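Local atomic coordinates of DUF2020 domain-containing protein (Corynebacterium diphtheriae, PDB entry 3V7B), a protein that is of unknown function but belongs to the DUF2020 family, which is grouped with the Mog1p/PsbP-like proteins. Residues 80-85 / 118-123; 51-56 / 70-75. All coordinates share one frame; numbering follows the deposited sequence.

Interaction 1: 80-85 / 118-123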
loop_
_atom_site.group_PDB
_atom_site.type_symbol
_atom_site.label_atom_id
_atom_site.label_comp_id
_atom_site.label_asym_id
_atom_site.label_seq_id
_atom_site.Cartn_x
_atom_site.Cartn_y
_atom_site.Cartn_z
ATOM N N GLU A 80 2.626 17.473 -6.239
ATOM C CA GLU A 80 1.484 17.397 -7.154
ATOM C C GLU A 80 1.254 15.993 -7.670
ATOM O O GLU A 80 0.116 15.509 -7.751
ATOM C CB GLU A 80 1.693 18.314 -8.377
ATOM C CG GLU A 80 0.471 18.390 -9.285
ATOM C CD GLU A 80 -0.709 19.085 -8.580
ATOM O OE1 GLU A 80 -1.339 18.492 -7.672
ATOM O OE2 GLU A 80 -1.000 20.266 -8.899
ATOM N N GLU A 81 2.341 15.368 -8.098
ATOM C CA GLU A 81 2.230 14.005 -8.594
ATOM C C GLU A 81 1.899 12.989 -7.457
ATOM O O GLU A 81 1.210 12.013 -7.704
ATOM C CB GLU A 81 3.496 13.610 -9.375
ATOM C CG GLU A 81 3.494 14.134 -10.813
ATOM C CD GLU A 81 2.471 13.348 -11.673
ATOM O OE1 GLU A 81 2.472 12.101 -11.640
ATOM O OE2 GLU A 81 1.669 13.955 -12.401
ATOM N N ALA A 82 2.432 13.210 -6.255
ATOM C CA ALA A 82 2.081 12.360 -5.119
ATOM C C ALA A 82 0.599 12.505 -4.821
ATOM O O ALA A 82 -0.057 11.555 -4.487
ATOM C CB ALA A 82 2.875 12.653 -3.896
ATOM N N ILE A 83 0.057 13.703 -4.961
ATOM C CA ILE A 83 -1.399 13.904 -4.762
ATOM C C ILE A 83 -2.207 13.184 -5.826
ATOM O O ILE A 83 -3.288 12.666 -5.559
ATOM C CB ILE A 83 -1.763 15.445 -4.680
ATOM C CG1 ILE A 83 -1.179 16.079 -3.442
ATOM C CG2 ILE A 83 -3.266 15.658 -4.724
ATOM C CD1 ILE A 83 -0.993 17.626 -3.446
ATOM N N ARG A 84 -1.709 13.141 -7.049
ATOM C CA ARG A 84 -2.402 12.464 -8.154
ATOM C C ARG A 84 -2.537 10.972 -7.870
ATOM O O ARG A 84 -3.603 10.355 -8.093
ATOM C CB ARG A 84 -1.592 12.717 -9.426
ATOM C CG ARG A 84 -2.258 12.244 -10.698
ATOM C CD ARG A 84 -1.388 12.576 -11.904
ATOM N NE ARG A 84 -2.061 12.197 -13.113
ATOM C CZ ARG A 84 -1.476 12.097 -14.307
ATOM N NH1 ARG A 84 -0.184 12.380 -14.478
ATOM N NH2 ARG A 84 -2.202 11.738 -15.332
ATOM N N VAL A 85 -1.483 10.381 -7.345
ATOM C CA VAL A 85 -1.474 8.965 -6.888
ATOM C C VAL A 85 -2.555 8.744 -5.815
ATOM O O VAL A 85 -3.425 7.875 -5.932
ATOM C CB VAL A 85 -0.107 8.548 -6.280
ATOM C CG1 VAL A 85 -0.169 7.112 -5.724
ATOM C CG2 VAL A 85 1.000 8.632 -7.358
ATOM N N ALA A 118 -4.759 5.685 1.561
ATOM C CA ALA A 118 -3.799 6.374 0.683
ATOM C C ALA A 118 -3.496 7.765 1.158
ATOM O O ALA A 118 -4.369 8.598 1.328
ATOM C CB ALA A 118 -4.297 6.398 -0.753
ATOM N N VAL A 119 -2.212 8.018 1.448
ATOM C CA VAL A 119 -1.811 9.291 1.979
ATOM C C VAL A 119 -0.523 9.768 1.365
ATOM O O VAL A 119 0.260 8.991 0.867
ATOM C CB VAL A 119 -1.613 9.301 3.509
ATOM C CG1 VAL A 119 -3.008 9.174 4.253
ATOM C CG2 VAL A 119 -0.593 8.173 3.914
ATOM N N GLN A 120 -0.380 11.069 1.325
ATOM C CA GLN A 120 0.920 11.656 0.926
ATOM C C GLN A 120 1.414 12.703 1.895
ATOM O O GLN A 120 0.668 13.312 2.653
ATOM C CB GLN A 120 0.846 12.213 -0.486
ATOM C CG GLN A 120 -0.101 13.370 -0.758
ATOM C CD GLN A 120 0.197 14.705 -0.135
ATOM O OE1 GLN A 120 1.348 15.224 -0.068
ATOM N NE2 GLN A 120 -0.841 15.309 0.307
ATOM N N LYS A 121 2.719 12.932 1.793
ATOM C CA LYS A 121 3.461 13.876 2.602
ATOM C C LYS A 121 4.516 14.365 1.630
ATOM O O LYS A 121 5.392 13.601 1.213
ATOM C CB LYS A 121 4.128 13.232 3.829
ATOM C CG LYS A 121 4.851 14.271 4.684
ATOM C CD LYS A 121 5.252 13.797 6.093
ATOM C CE LYS A 121 6.539 12.999 6.130
ATOM N NZ LYS A 121 7.246 13.157 7.465
ATOM N N GLY A 122 4.412 15.625 1.208
ATOM C CA GLY A 122 5.374 16.128 0.229
ATOM C C GLY A 122 5.270 15.257 -1.028
ATOM O O GLY A 122 4.198 14.891 -1.390
ATOM N N PRO A 123 6.394 14.841 -1.621
ATOM C CA PRO A 123 6.306 14.052 -2.816
ATOM C C PRO A 123 6.258 12.534 -2.601
ATOM O O PRO A 123 6.300 11.803 -3.568
ATOM C CB PRO A 123 7.580 14.413 -3.567
ATOM C CG PRO A 123 8.547 14.626 -2.490
ATOM C CD PRO A 123 7.763 15.340 -1.401
#

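Interaction 2: 51-56 / 70-75. With EDO (1,2-ethanediol), chain C.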
loop_
_atom_site.group_PDB
_atom_site.type_symbol
_atom_site.label_atom_id
_atom_site.label_comp_id
_atom_site.label_asym_id
_atom_site.label_seq_id
_atom_site.Cartn_x
_atom_site.Cartn_y
_atom_site.Cartn_z
ATOM N N THR A 51 10.778 -4.379 -6.823
ATOM C CA THR A 51 11.900 -3.475 -6.640
ATOM C C THR A 51 11.995 -2.411 -7.736
ATOM O O THR A 51 13.019 -1.687 -7.832
ATOM C CB THR A 51 13.213 -4.253 -6.618
ATOM O OG1 THR A 51 13.312 -5.009 -7.820
ATOM C CG2 THR A 51 13.215 -5.177 -5.434
ATOM N N ARG A 52 10.971 -2.325 -8.584
ATOM C CA ARG A 52 10.910 -1.121 -9.500
ATOM C C ARG A 52 10.840 0.205 -8.762
ATOM O O ARG A 52 11.352 1.238 -9.243
ATOM C CB ARG A 52 9.782 -1.224 -10.523
ATOM C CG ARG A 52 10.004 -2.333 -11.510
ATOM C CD ARG A 52 8.818 -2.483 -12.467
ATOM N NE ARG A 52 7.584 -2.683 -11.703
ATOM C CZ ARG A 52 6.349 -2.439 -12.171
ATOM N NH1 ARG A 52 6.159 -2.031 -13.431
ATOM N NH2 ARG A 52 5.266 -2.621 -11.400
ATOM N N PHE A 53 10.294 0.135 -7.571
ATOM C CA PHE A 53 10.107 1.317 -6.701
ATOM C C PHE A 53 11.339 1.474 -5.833
ATOM O O PHE A 53 11.870 0.477 -5.398
ATOM C CB PHE A 53 8.870 1.124 -5.879
ATOM C CG PHE A 53 7.634 0.860 -6.725
ATOM C CD1 PHE A 53 6.874 1.902 -7.258
ATOM C CD2 PHE A 53 7.283 -0.411 -7.036
ATOM C CE1 PHE A 53 5.733 1.655 -8.092
ATOM C CE2 PHE A 53 6.153 -0.693 -7.832
ATOM C CZ PHE A 53 5.380 0.337 -8.358
ATOM N N ASP A 54 11.753 2.705 -5.572
ATOM C CA ASP A 54 12.924 2.933 -4.680
ATOM C C ASP A 54 12.749 2.133 -3.367
ATOM O O ASP A 54 13.651 1.405 -2.925
ATOM C CB ASP A 54 13.096 4.407 -4.311
ATOM C CG ASP A 54 13.321 5.335 -5.511
ATOM O OD1 ASP A 54 13.548 4.848 -6.642
ATOM O OD2 ASP A 54 13.246 6.559 -5.261
ATOM N N THR A 55 11.570 2.273 -2.752
ATOM C CA THR A 55 11.159 1.411 -1.650
ATOM C C THR A 55 10.336 0.306 -2.245
ATOM O O THR A 55 9.246 0.579 -2.803
ATOM C CB THR A 55 10.315 2.164 -0.583
ATOM O OG1 THR A 55 11.138 3.183 -0.004
ATOM C CG2 THR A 55 9.886 1.193 0.477
ATOM N N PRO A 56 10.817 -0.943 -2.156
ATOM C CA PRO A 56 10.024 -1.981 -2.834
ATOM C C PRO A 56 8.608 -2.057 -2.377
ATOM O O PRO A 56 8.343 -1.945 -1.203
ATOM C CB PRO A 56 10.762 -3.280 -2.466
ATOM C CG PRO A 56 12.163 -2.848 -2.232
ATOM C CD PRO A 56 11.954 -1.564 -1.451
ATOM N N THR A 70 -1.850 -5.236 -0.402
ATOM C CA THR A 70 -0.798 -4.688 -1.237
ATOM C C THR A 70 -0.345 -3.370 -0.618
ATOM O O THR A 70 -1.182 -2.499 -0.309
ATOM C CB THR A 70 -1.355 -4.413 -2.666
ATOM O OG1 THR A 70 -1.778 -5.643 -3.296
ATOM C CG2 THR A 70 -0.332 -3.640 -3.542
ATOM N N VAL A 71 0.978 -3.183 -0.503
ATOM C CA VAL A 71 1.511 -1.978 0.103
ATOM C C VAL A 71 2.480 -1.383 -0.887
ATOM O O VAL A 71 3.411 -2.059 -1.329
ATOM C CB VAL A 71 2.245 -2.239 1.448
ATOM C CG1 VAL A 71 2.899 -0.976 1.985
ATOM C CG2 VAL A 71 1.244 -2.840 2.487
HETATM N N MSE A 72 2.201 -0.130 -1.259
HETATM C CA MSE A 72 2.992 0.582 -2.234
HETATM C C MSE A 72 3.472 1.952 -1.743
HETATM O O MSE A 72 2.679 2.799 -1.318
HETATM C CB MSE A 72 2.257 0.727 -3.565
HETATM C CG MSE A 72 3.117 1.462 -4.671
HETATM SE SE MSE A 72 2.148 1.488 -6.359
HETATM C CE MSE A 72 0.703 2.664 -5.716
ATOM N N VAL A 73 4.800 2.131 -1.776
ATOM C CA VAL A 73 5.488 3.357 -1.463
ATOM C C VAL A 73 6.016 4.063 -2.724
ATOM O O VAL A 73 6.738 3.498 -3.513
ATOM C CB VAL A 73 6.632 3.150 -0.439
ATOM C CG1 VAL A 73 7.299 4.528 -0.120
ATOM C CG2 VAL A 73 6.041 2.555 0.860
ATOM N N ARG A 74 5.603 5.317 -2.957
ATOM C CA ARG A 74 5.918 6.028 -4.168
ATOM C C ARG A 74 6.758 7.262 -3.836
ATOM O O ARG A 74 6.448 8.008 -2.942
ATOM C CB ARG A 74 4.685 6.530 -4.875
ATOM C CG ARG A 74 3.872 5.539 -5.645
ATOM C CD ARG A 74 4.577 4.539 -6.447
ATOM N NE ARG A 74 5.459 5.158 -7.470
ATOM C CZ ARG A 74 5.123 5.498 -8.700
ATOM N NH1 ARG A 74 3.944 5.213 -9.178
ATOM N NH2 ARG A 74 6.021 6.077 -9.492
ATOM N N HIS A 75 7.844 7.425 -4.503
ATOM C CA HIS A 75 8.574 8.693 -4.405
ATOM C C HIS A 75 8.376 9.381 -5.746
ATOM O O HIS A 75 8.959 8.991 -6.801
ATOM C CB HIS A 75 10.042 8.456 -4.086
ATOM C CG HIS A 75 10.299 8.001 -2.673
ATOM N ND1 HIS A 75 10.007 6.723 -2.241
ATOM C CD2 HIS A 75 10.900 8.646 -1.600
ATOM C CE1 HIS A 75 10.345 6.603 -0.950
ATOM N NE2 HIS A 75 10.895 7.779 -0.548
HETATM C C1 EDO C . -6.812 -6.523 -2.903
HETATM O O1 EDO C . -6.503 -7.661 -3.724
HETATM C C2 EDO C . -5.526 -6.046 -2.209
HETATM O O2 EDO C . -4.407 -5.711 -3.064
HETATM O O HOH W 1 6.671 0.691 -3.350
HETATM O O HOH W 2 9.491 4.233 -3.685
#

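Interaction 1: 80-85 / 118-123
Ala82 and Ile83 of helix 79-89 meet Gln120 and the turn that follows it, at the end of strand 114-121. Gln120 carries much of the strand's share. Its CB points toward the helix and lies 4.0 Å from CB of Ala82. CG comes next. It sits between the backbone N and the carbonyl carbon (chi1 64°), and this torsion brings it 4.0 Å from CG1 of Ile83. A second torsion, chi2 (67°), bends the chain again. The amide carbon CD therefore stays beside the helix, 3.8 Å from the same CG1 of Ile83, and does not reach straight out. Gln120 and Ile83 thus cross at an angle, carbon on carbon.

Ala82 has a second neighbour. Its buried methyl group points into the turn, where CB is 3.6 Å from O of Gly122 and 3.5 Å from O of Pro123. These are van der Waals contacts with two successive carbonyl oxygens. No hydrogen bond joins the segments. The small methyl lets helix and turn come close, with CA of Ala82 5.1 Å from CA of Pro123. Gly122 has a positive phi (59°), and the backbone of Gly122 and Pro123 is near that of a type II' turn.

On the helix itself, Arg84 NH1 forms a salt bridge with Glu81 OE2, and Arg84 also makes a cation-pi contact with Phe12. Gln120 further touches Glu79 and Val86 of the helix. Its backbone pairs with Ser105 of the adjoining strand 105-111. Ala118, two residues earlier, also touches the helix, at Val86 and Ala89. Val85 packs on Ala125 and Val127 of strand 124-130. Helix 79-89 thus rests on both strands of the hairpin 114-121/124-130, with Ala82 at its turn.

Interaction 2: 51-56 / 70-75
In the loop between strands 46-50 and 57-61, Phe53 and Thr55 lie against strand 69-75 of the central sheet. The Phe53 ring reaches between Met72 and Arg74. Met72, present as selenomethionine, sets its CG over one ring face, offset toward the rim. Its chain is extended through chi1 and chi2 (chi2 176°), which puts SE 4.6 Å from the centroid of the Phe53 ring, 41° off the normal. This is an oblique Met-aromatic contact. NE of Arg74 lies at the ring edge, 3.6 Å from CD1 of Phe53. The guanidinium turns one face to CE1 of Phe53, and the two planes are 65° apart. Its polar atoms are held from the N-terminal arm, by a salt bridge to Asp7 and by the carbonyls of Leu10 and Pro11.

Thr55 packs on Val73, with Thr55 CB 3.8 Å from Val73 CB. No direct hydrogen bond links the segments, but two waters do. Water 1 donates to Thr55 O (2.6 Å) and to Val73 O (2.8 Å). Water 2 accepts from Thr55 N (3.0 Å), donates to Val73 O, and bonds to ND1 of His75 at 2.9 Å. Val73 O is thus gripped twice. The carboxylate of Asp54 lies obliquely to the His75 ring and is hydrogen-bonded to His6. At the other end, Thr70 OG1 bonds to a 1,2-ethanediol, probably from the crystallisation liquor.

Farther along, Val71 pairs directly with Cys58. Strands 57-61 and 69-75 form an antiparallel pair of the sheet, bonded directly there, whereas Thr55 is joined to Val73 and His75 through water.

How the interactions relate
From the N terminus, the chain passes strand 46-50 and enters loop 51-56. It then crosses strand 57-61, whose Cys58 is in a disulfide with Cys28, and returns along strand 69-75. Interaction 2 closes there, spanning 13 residues. Helix 79-89 follows, then strands 96-98, 105-111 and 114-121. Interaction 1 closes this longer loop of 32 residues. The two are in series and neither nest nor cross. Strand 124-130 lies between strands 69-75 and 114-121 in the antiparallel sheet and pairs with both. Interaction 2 ties a connecting loop to the sheet, and interaction 1 ties a helix to it. Their centres are 13 Å apart.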